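Side-chain contacts in dimethyladenosine transferase, putative (Plasmodium falciparum, PDB 2H1R), which probably dimethylates adenines of ribosomal RNA, transferring methyl groups from S-adenosyl-L-methionine to the base N6: residues 28-31 with 32-36; 174-177 with 178-182; 230-233 with 234-238. One frame throughout, in Å; residues are numbered along the deposited sequence.

Overall arrangement
Contacts 1 and 2 neighbour each other at one end of the chain, their centres 12 Å apart. Contact 1 lies along the helix 28-38, contact 2 turns the chain at the end of the edge strand 168-176, and they touch where I30 meets V176 and K33 meets C174. Contact 3, centre to centre about 51 Å from contact 1 and 48 Å from contact 2, sits on the helix 230-246, on the opposite side of the chain's centre. All three are partly buried. In the two helical contacts, apolar side chains turn inward while D32 or the asparagines N230 and N234 face outward; in contact 2 a side-chain amide oxygen organises the turn.

Contact 1. Residues 28-31 with 32-36; sequences PGIL and DKIIY
Four backbone hydrogen bonds, each from residue i+4 back to i, tie 28-31 to 32-36 as the first turns of the helix 28-38. D32 N bonds to P28 O at 3.1 Å, I34 N to I30 O at 3.0 Å, and I35 N to L31 O; K33 N to G29 O is the longest of the four at 3.3 Å. The polar surface is built round D32. Its CG stands beside the backbone N (chi1 -79°), which turns the carboxylate back over the first turn, with CG 3.6 Å from P28 O. One water donates to both P28 O, at 2.8 Å, and D32 OD1, at 3.2 Å, and the same OD1 forms a salt bridge with K59. This helix packs on the sheet of a class I SAM-dependent methyltransferase fold, with L31 close to L25, a predicted S-adenosyl-L-methionine site. On its apolar side, I34 CD1 touches both I30 CG2 (4.4 Å) and L31 CD2 (4.3 Å), loose van der Waals packing. I30 and I34 both reach I191 on the strand 189-196, whereas I35 rests on L56, L60 and L63.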
ATOM      1  N   PRO A  28     -13.690   1.665 -23.708  1.00 25.86           N
ATOM      2  CA  PRO A  28     -13.203   0.320 -24.094  1.00 25.85           C
ATOM      3  C   PRO A  28     -11.700   0.154 -24.137  1.00 25.72           C
ATOM      4  O   PRO A  28     -11.178  -0.886 -23.710  1.00 26.00           O
ATOM      5  CB  PRO A  28     -13.793   0.149 -25.505  1.00 25.71           C
ATOM      6  CG  PRO A  28     -15.081   0.873 -25.403  1.00 26.52           C
ATOM      7  CD  PRO A  28     -14.756   2.125 -24.623  1.00 25.24           C
ATOM      8  N   GLY A  29     -11.001   1.163 -24.657  1.00 25.32           N
ATOM      9  CA  GLY A  29      -9.559   1.098 -24.759  1.00 24.43           C
ATOM     10  C   GLY A  29      -8.864   1.078 -23.403  1.00 24.15           C
ATOM     11  O   GLY A  29      -7.815   0.468 -23.258  1.00 24.19           O
ATOM     12  N   ILE A  30      -9.429   1.761 -22.408  1.00 23.42           N
ATOM     13  CA  ILE A  30      -8.866   1.685 -21.030  1.00 23.15           C
ATOM     14  C   ILE A  30      -9.089   0.280 -20.407  1.00 22.24           C
ATOM     15  O   ILE A  30      -8.205  -0.284 -19.757  1.00 20.92           O
ATOM     16  CB  ILE A  30      -9.497   2.786 -20.064  1.00 23.25           C
ATOM     17  CG1 ILE A  30      -9.361   4.208 -20.629  1.00 25.34           C
ATOM     18  CG2 ILE A  30      -8.903   2.730 -18.652  1.00 21.93           C
ATOM     19  CD1 ILE A  30      -7.988   4.638 -20.958  1.00 27.00           C
ATOM     20  N   LEU A  31     -10.290  -0.264 -20.556  1.00 22.60           N
ATOM     21  CA  LEU A  31     -10.517  -1.631 -20.110  1.00 23.43           C
ATOM     22  C   LEU A  31      -9.504  -2.604 -20.689  1.00 22.58           C
ATOM     23  O   LEU A  31      -9.028  -3.502 -19.975  1.00 21.97           O
ATOM     24  CB  LEU A  31     -11.932  -2.096 -20.433  1.00 23.87           C
ATOM     25  CG  LEU A  31     -13.067  -1.236 -19.882  1.00 24.76           C
ATOM     26  CD1 LEU A  31     -14.387  -1.975 -20.003  1.00 28.56           C
ATOM     27  CD2 LEU A  31     -12.813  -0.927 -18.452  1.00 27.41           C
ATOM     28  N   ASP A  32      -9.192  -2.452 -21.980  1.00 23.26           N
ATOM     29  CA  ASP A  32      -8.170  -3.285 -22.626  1.00 24.91           C
ATOM     30  C   ASP A  32      -6.806  -3.178 -21.957  1.00 23.71           C
ATOM     31  O   ASP A  32      -6.091  -4.169 -21.815  1.00 23.83           O
ATOM     32  CB  ASP A  32      -8.033  -2.955 -24.119  1.00 25.77           C
ATOM     33  CG  ASP A  32      -9.133  -3.578 -24.962  1.00 32.29           C
ATOM     34  OD1 ASP A  32      -9.898  -4.422 -24.437  1.00 36.44           O
ATOM     35  OD2 ASP A  32      -9.230  -3.213 -26.160  1.00 38.40           O
ATOM     36  N   LYS A  33      -6.451  -1.968 -21.529  1.00 24.01           N
ATOM     37  CA  LYS A  33      -5.162  -1.735 -20.873  1.00 23.12           C
ATOM     38  C   LYS A  33      -5.128  -2.385 -19.492  1.00 22.39           C
ATOM     39  O   LYS A  33      -4.082  -2.892 -19.075  1.00 20.84           O
ATOM     40  CB  LYS A  33      -4.921  -0.239 -20.721  1.00 24.40           C
ATOM     41  CG  LYS A  33      -4.741   0.489 -22.058  1.00 27.08           C
ATOM     42  CD  LYS A  33      -4.070   1.832 -21.885  1.00 35.94           C
ATOM     43  CE  LYS A  33      -2.578   1.648 -21.607  1.00 41.48           C
ATOM     44  NZ  LYS A  33      -1.772   2.841 -22.016  1.00 47.46           N
ATOM     45  N   ILE A  34      -6.256  -2.338 -18.782  1.00 21.63           N
ATOM     46  CA  ILE A  34      -6.362  -2.985 -17.460  1.00 22.51           C
ATOM     47  C   ILE A  34      -6.082  -4.492 -17.622  1.00 23.75           C
ATOM     48  O   ILE A  34      -5.278  -5.078 -16.899  1.00 23.37           O
ATOM     49  CB  ILE A  34      -7.759  -2.706 -16.844  1.00 22.64           C
ATOM     50  CG1 ILE A  34      -7.827  -1.249 -16.365  1.00 20.20           C
ATOM     51  CG2 ILE A  34      -8.109  -3.632 -15.663  1.00 23.72           C
ATOM     52  CD1 ILE A  34      -9.254  -0.764 -16.001  1.00 20.78           C
ATOM     53  N   ILE A  35      -6.783  -5.108 -18.576  1.00 24.14           N
ATOM     54  CA  ILE A  35      -6.704  -6.554 -18.808  1.00 24.88           C
ATOM     55  C   ILE A  35      -5.271  -6.957 -19.182  1.00 25.05           C
ATOM     56  O   ILE A  35      -4.744  -7.936 -18.664  1.00 24.15           O
ATOM     57  CB  ILE A  35      -7.685  -6.968 -19.946  1.00 23.46           C
ATOM     58  CG1 ILE A  35      -9.141  -6.802 -19.521  1.00 25.63           C
ATOM     59  CG2 ILE A  35      -7.351  -8.388 -20.506  1.00 26.64           C
ATOM     60  CD1 ILE A  35      -9.519  -7.594 -18.259  1.00 26.85           C
ATOM     61  N   TYR A  36      -4.644  -6.177 -20.054  1.00 26.40           N
ATOM     62  CA  TYR A  36      -3.257  -6.461 -20.473  1.00 29.13           C
ATOM     63  C   TYR A  36      -2.291  -6.410 -19.280  1.00 28.08           C
ATOM     64  O   TYR A  36      -1.438  -7.286 -19.108  1.00 28.35           O
ATOM     65  CB  TYR A  36      -2.794  -5.492 -21.563  1.00 31.29           C
ATOM     66  CG  TYR A  36      -1.388  -5.751 -22.077  1.00 35.00           C
ATOM     67  CD1 TYR A  36      -1.166  -6.578 -23.187  1.00 39.41           C
ATOM     68  CD2 TYR A  36      -0.291  -5.173 -21.463  1.00 38.36           C
ATOM     69  CE1 TYR A  36       0.125  -6.819 -23.664  1.00 40.57           C
ATOM     70  CE2 TYR A  36       1.003  -5.408 -21.919  1.00 40.57           C
ATOM     71  CZ  TYR A  36       1.205  -6.230 -23.026  1.00 39.82           C
ATOM     72  OH  TYR A  36       2.499  -6.453 -23.479  1.00 41.03           O
TER
HETATM   73  O   HOH W   1     -12.836  -3.165 -23.961  1.00 43.79           O

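Contact 2. Residues 174-177 with 178-182; sequences CNVN and RSSFN
N177 and S179 meet in a tight polar turn, and V176 packs on F181 beside it, where the edge strand 168-176 of the methyltransferase sheet ends. The chain passes through a short 3-10 segment, 178-180, into the strand 181-182, which pairs antiparallel with 24-25, the strand that holds L25, predicted to bind S-adenosyl-L-methionine. N177 to S179 form an Asx turn that leads into the 3-10 segment. The CG of N177 is anti to the backbone N (chi1 -169°), which brings OD1 forward over the next two residues. There N177 OD1 accepts two bonds: S179 N donates from 3.1 Å, well above the plane of the side-chain amide, and S179 OG donates from 2.8 Å in that plane, on a lone pair. The backbone carbonyl of N177 is used as well, since S180 N bonds to N177 O at 3.0 Å. A water bridges the start and end of the turn, accepting from N177 N and lying 3.1 Å from S180 OG, which is also hydrogen-bonded to N27. The guanidinium of R178 makes a salt bridge with D188 through NH2.

The apolar part is small. The ring of F181 lies back against V176 at the end of strand 168-176, and the two side chains run roughly perpendicular to each other. Both also touch M139 on the strand 135-141, and F181 comes close to N113, another predicted cofactor residue. V176 CG1 meets the ring obliquely, 3.4 Å from F181 CE2 and 3.6 Å from F181 CZ.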
ATOM      1  N   CYS A 174      -1.459   3.637 -16.965  1.00 27.22           N
ATOM      2  CA  CYS A 174      -1.891   4.721 -17.850  1.00 28.87           C
ATOM      3  C   CYS A 174      -2.602   5.863 -17.118  1.00 29.10           C
ATOM      4  O   CYS A 174      -2.949   5.768 -15.928  1.00 28.75           O
ATOM      5  CB  CYS A 174      -2.820   4.175 -18.943  1.00 28.87           C
ATOM      6  SG  CYS A 174      -4.395   3.500 -18.314  1.00 32.97           S
ATOM      7  N   ASN A 175      -2.808   6.958 -17.849  1.00 29.22           N
ATOM      8  CA  ASN A 175      -3.639   8.043 -17.397  1.00 29.77           C
ATOM      9  C   ASN A 175      -5.064   7.780 -17.807  1.00 29.85           C
ATOM     10  O   ASN A 175      -5.318   7.118 -18.810  1.00 30.47           O
ATOM     11  CB  ASN A 175      -3.175   9.351 -18.021  1.00 30.98           C
ATOM     12  CG  ASN A 175      -1.775   9.684 -17.631  1.00 33.08           C
ATOM     13  OD1 ASN A 175      -1.502   9.906 -16.464  1.00 34.43           O
ATOM     14  ND2 ASN A 175      -0.871   9.689 -18.595  1.00 36.39           N
ATOM     15  N   VAL A 176      -6.001   8.274 -17.014  1.00 29.60           N
ATOM     16  CA  VAL A 176      -7.402   8.183 -17.374  1.00 29.53           C
ATOM     17  C   VAL A 176      -8.009   9.571 -17.244  1.00 29.51           C
ATOM     18  O   VAL A 176      -8.286  10.027 -16.119  1.00 29.90           O
ATOM     19  CB  VAL A 176      -8.149   7.193 -16.451  1.00 29.50           C
ATOM     20  CG1 VAL A 176      -9.598   7.079 -16.865  1.00 30.90           C
ATOM     21  CG2 VAL A 176      -7.470   5.820 -16.473  1.00 29.03           C
ATOM     22  N   ASN A 177      -8.236  10.237 -18.376  1.00 28.72           N
ATOM     23  CA  ASN A 177      -8.832  11.559 -18.366  1.00 29.50           C
ATOM     24  C   ASN A 177     -10.255  11.539 -17.855  1.00 29.32           C
ATOM     25  O   ASN A 177     -10.969  10.543 -18.035  1.00 28.40           O
ATOM     26  CB  ASN A 177      -8.811  12.163 -19.775  1.00 30.17           C
ATOM     27  CG  ASN A 177      -9.188  13.662 -19.781  1.00 33.65           C
ATOM     28  OD1 ASN A 177     -10.249  14.042 -20.271  1.00 29.22           O
ATOM     29  ND2 ASN A 177      -8.309  14.512 -19.208  1.00 36.48           N
ATOM     30  N   ARG A 178     -10.690  12.646 -17.253  1.00 27.90           N
ATOM     31  CA  ARG A 178     -12.076  12.770 -16.791  1.00 27.71           C
ATOM     32  C   ARG A 178     -13.137  12.486 -17.885  1.00 26.39           C
ATOM     33  O   ARG A 178     -14.249  12.051 -17.572  1.00 25.59           O
ATOM     34  CB  ARG A 178     -12.295  14.169 -16.178  1.00 28.72           C
ATOM     35  CG  ARG A 178     -12.235  15.288 -17.227  1.00 30.48           C
ATOM     36  CD  ARG A 178     -12.058  16.637 -16.585  1.00 35.30           C
ATOM     37  NE  ARG A 178     -10.779  16.783 -15.887  1.00 39.51           N
ATOM     38  CZ  ARG A 178     -10.560  17.697 -14.936  1.00 43.48           C
ATOM     39  NH1 ARG A 178     -11.533  18.541 -14.569  1.00 42.46           N
ATOM     40  NH2 ARG A 178      -9.374  17.761 -14.345  1.00 43.62           N
ATOM     41  N   SER A 179     -12.813  12.751 -19.159  1.00 26.64           N
ATOM     42  CA  SER A 179     -13.809  12.519 -20.264  1.00 27.09           C
ATOM     43  C   SER A 179     -14.137  11.029 -20.454  1.00 26.21           C
ATOM     44  O   SER A 179     -15.133  10.661 -21.108  1.00 24.39           O
ATOM     45  CB  SER A 179     -13.310  13.098 -21.579  1.00 27.69           C
ATOM     46  OG  SER A 179     -12.023  12.586 -21.865  1.00 31.37           O
ATOM     47  N   SER A 180     -13.270  10.180 -19.889  1.00 25.74           N
ATOM     48  CA  SER A 180     -13.450   8.704 -19.935  1.00 26.76           C
ATOM     49  C   SER A 180     -14.525   8.214 -18.956  1.00 26.61           C
ATOM     50  O   SER A 180     -14.808   7.020 -18.901  1.00 27.07           O
ATOM     51  CB  SER A 180     -12.113   8.030 -19.635  1.00 24.83           C
ATOM     52  OG  SER A 180     -11.319   8.117 -20.787  1.00 27.07           O
ATOM     53  N   PHE A 181     -15.127   9.126 -18.196  1.00 27.40           N
ATOM     54  CA  PHE A 181     -16.165   8.751 -17.206  1.00 29.69           C
ATOM     55  C   PHE A 181     -17.553   9.268 -17.601  1.00 31.61           C
ATOM     56  O   PHE A 181     -17.678  10.366 -18.157  1.00 31.04           O
ATOM     57  CB  PHE A 181     -15.781   9.231 -15.790  1.00 29.31           C
ATOM     58  CG  PHE A 181     -14.487   8.636 -15.273  1.00 29.11           C
ATOM     59  CD1 PHE A 181     -14.498   7.466 -14.530  1.00 30.71           C
ATOM     60  CD2 PHE A 181     -13.257   9.238 -15.554  1.00 30.14           C
ATOM     61  CE1 PHE A 181     -13.323   6.909 -14.056  1.00 30.28           C
ATOM     62  CE2 PHE A 181     -12.060   8.686 -15.093  1.00 29.31           C
ATOM     63  CZ  PHE A 181     -12.097   7.511 -14.327  1.00 30.27           C
ATOM     64  N   ASN A 182     -18.580   8.471 -17.302  1.00 34.55           N
ATOM     65  CA  ASN A 182     -19.979   8.832 -17.499  1.00 36.92           C
ATOM     66  C   ASN A 182     -20.681   8.971 -16.129  1.00 38.26           C
ATOM     67  O   ASN A 182     -20.842   7.972 -15.404  1.00 39.43           O
ATOM     68  CB  ASN A 182     -20.657   7.764 -18.373  1.00 37.06           C
ATOM     69  CG  ASN A 182     -22.182   7.928 -18.445  1.00 39.96           C
ATOM     70  OD1 ASN A 182     -22.696   9.037 -18.639  1.00 41.86           O
ATOM     71  ND2 ASN A 182     -22.908   6.820 -18.295  1.00 40.84           N
TER
HETATM   72  O   HOH W   2      -8.254   8.741 -21.081  1.00 33.91           O

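Contact 3. Residues 230-233 with 234-238; sequences NAVL and NMLEH
N234 reaches back from the second turn of the helix 230-246 to N230, one turn earlier. Its CB lies 3.4 Å from N230 O, the same carbonyl that takes the backbone hydrogen bond from N234 N at 2.9 Å. A chi1 of -79° sets CG anti to the carbonyl carbon and lays the amide over N230 O, with CG 3.3 Å from that oxygen. At the tip, N234 ND2 lies 3.2 Å from N230 OD1, a polar contact between amides whose planes are 80° apart. A water donates to both N234 OD1, at 3.3 Å, and N230 OD1, at 2.8 Å, bridging the two side chains.

On another flank of the helix the chemistry is apolar. V232 and L236 run alongside each other in the same direction, V232 CG1 being 4.1 Å from L236 CD1; both touch F227 of the helix 223-227. L236 is buried further by F256 and C260 of the helix 256-266 and by I294 and F296, while L233 reaches K257. L236 N, M235 N and E237 N continue the i to i+4 backbone ladder, the last bond, E237 N to L233 O, measuring 2.8 Å. This is plain packing in the helical C-terminal part, which follows the methyltransferase sheet, as in relatives of this rRNA dimethylase family. The division is consistent with an amphipathic helix: one flank is held by largely apolar contacts with neighbouring helices and the chain end, and the asparagine pair, bridged by water, suits an exposed surface.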
ATOM      1  N   ASN A 230      13.768  15.515  22.887  1.00 23.20           N
ATOM      2  CA  ASN A 230      13.592  14.906  24.204  1.00 24.23           C
ATOM      3  C   ASN A 230      12.356  14.026  24.243  1.00 23.99           C
ATOM      4  O   ASN A 230      12.384  12.948  24.857  1.00 24.56           O
ATOM      5  CB  ASN A 230      13.546  15.983  25.293  1.00 25.12           C
ATOM      6  CG  ASN A 230      13.900  15.445  26.651  1.00 28.94           C
ATOM      7  OD1 ASN A 230      13.023  15.237  27.487  1.00 30.50           O
ATOM      8  ND2 ASN A 230      15.193  15.196  26.880  1.00 30.07           N
ATOM      9  N   ALA A 231      11.288  14.461  23.597  1.00 22.93           N
ATOM     10  CA  ALA A 231      10.039  13.668  23.573  1.00 24.06           C
ATOM     11  C   ALA A 231      10.202  12.317  22.862  1.00 22.89           C
ATOM     12  O   ALA A 231       9.647  11.314  23.312  1.00 24.48           O
ATOM     13  CB  ALA A 231       8.922  14.450  22.987  1.00 24.40           C
ATOM     14  N   VAL A 232      11.019  12.284  21.811  1.00 21.62           N
ATOM     15  CA  VAL A 232      11.298  11.055  21.048  1.00 21.25           C
ATOM     16  C   VAL A 232      12.166  10.163  21.904  1.00 19.74           C
ATOM     17  O   VAL A 232      11.866   8.991  22.048  1.00 18.93           O
ATOM     18  CB  VAL A 232      12.008  11.342  19.689  1.00 21.06           C
ATOM     19  CG1 VAL A 232      12.458  10.034  18.986  1.00 23.53           C
ATOM     20  CG2 VAL A 232      11.079  12.118  18.782  1.00 23.06           C
ATOM     21  N   LEU A 233      13.250  10.715  22.462  1.00 19.31           N
ATOM     22  CA  LEU A 233      14.118   9.935  23.360  1.00 18.41           C
ATOM     23  C   LEU A 233      13.375   9.346  24.573  1.00 20.00           C
ATOM     24  O   LEU A 233      13.671   8.211  24.998  1.00 18.57           O
ATOM     25  CB  LEU A 233      15.339  10.749  23.818  1.00 19.12           C
ATOM     26  CG  LEU A 233      16.273  11.190  22.711  1.00 16.55           C
ATOM     27  CD1 LEU A 233      17.177  12.220  23.331  1.00 21.95           C
ATOM     28  CD2 LEU A 233      17.086   9.981  22.160  1.00 18.10           C
ATOM     29  N   ASN A 234      12.428  10.107  25.140  1.00 20.30           N
ATOM     30  CA  ASN A 234      11.696   9.636  26.321  1.00 21.14           C
ATOM     31  C   ASN A 234      10.803   8.468  25.919  1.00 22.01           C
ATOM     32  O   ASN A 234      10.754   7.421  26.631  1.00 22.31           O
ATOM     33  CB  ASN A 234      10.842  10.761  26.950  1.00 21.13           C
ATOM     34  CG  ASN A 234      11.668  11.721  27.799  1.00 22.01           C
ATOM     35  OD1 ASN A 234      12.837  11.477  28.084  1.00 23.21           O
ATOM     36  ND2 ASN A 234      11.063  12.832  28.185  1.00 22.35           N
ATOM     37  N   MET A 235      10.086   8.635  24.809  1.00 21.92           N
ATOM     38  CA  MET A 235       9.261   7.537  24.305  1.00 25.92           C
ATOM     39  C   MET A 235      10.097   6.296  24.033  1.00 22.91           C
ATOM     40  O   MET A 235       9.703   5.204  24.417  1.00 23.97           O
ATOM     41  CB  MET A 235       8.467   7.905  23.057  1.00 24.30           C
ATOM     42  CG  MET A 235       7.962   6.638  22.272  1.00 30.15           C
ATOM     43  SD  MET A 235       7.063   7.186  20.818  1.00 37.35           S
ATOM     44  CE  MET A 235       8.452   7.631  19.745  1.00 35.85           C
ATOM     45  N   LEU A 236      11.233   6.447  23.352  1.00 22.54           N
ATOM     46  CA  LEU A 236      12.045   5.286  22.987  1.00 22.21           C
ATOM     47  C   LEU A 236      12.670   4.626  24.225  1.00 22.34           C
ATOM     48  O   LEU A 236      12.702   3.391  24.330  1.00 20.30           O
ATOM     49  CB  LEU A 236      13.113   5.653  21.939  1.00 22.61           C
ATOM     50  CG  LEU A 236      12.584   5.987  20.548  1.00 21.54           C
ATOM     51  CD1 LEU A 236      13.749   6.242  19.643  1.00 19.38           C
ATOM     52  CD2 LEU A 236      11.685   4.833  20.018  1.00 25.09           C
ATOM     53  N   GLU A 237      13.121   5.430  25.187  1.00 22.02           N
ATOM     54  CA  GLU A 237      13.720   4.872  26.393  1.00 22.44           C
ATOM     55  C   GLU A 237      12.707   4.069  27.225  1.00 23.36           C
ATOM     56  O   GLU A 237      13.085   3.015  27.788  1.00 22.71           O
ATOM     57  CB  GLU A 237      14.410   5.925  27.276  1.00 23.30           C
ATOM     58  CG  GLU A 237      15.311   5.257  28.315  1.00 25.56           C
ATOM     59  CD  GLU A 237      16.053   6.230  29.190  1.00 31.40           C
ATOM     60  OE1 GLU A 237      15.701   7.434  29.197  1.00 32.80           O
ATOM     61  OE2 GLU A 237      17.000   5.785  29.874  1.00 33.84           O
ATOM     62  N   HIS A 238      11.485   4.576  27.325  1.00 23.69           N
ATOM     63  CA  HIS A 238      10.374   3.838  27.962  1.00 25.96           C
ATOM     64  C   HIS A 238      10.181   2.450  27.348  1.00 25.88           C
ATOM     65  O   HIS A 238      10.091   1.451  28.076  1.00 25.54           O
ATOM     66  CB  HIS A 238       9.060   4.602  27.861  1.00 27.03           C
ATOM     67  CG  HIS A 238       7.932   3.953  28.619  1.00 31.04           C
ATOM     68  ND1 HIS A 238       7.929   3.833  29.991  1.00 33.16           N
ATOM     69  CD2 HIS A 238       6.784   3.381  28.188  1.00 33.08           C
ATOM     70  CE1 HIS A 238       6.820   3.222  30.374  1.00 35.64           C
ATOM     71  NE2 HIS A 238       6.108   2.939  29.298  1.00 33.43           N
TER
HETATM   72  O   HOH W   3      13.485  14.057  30.025  1.00 37.32           O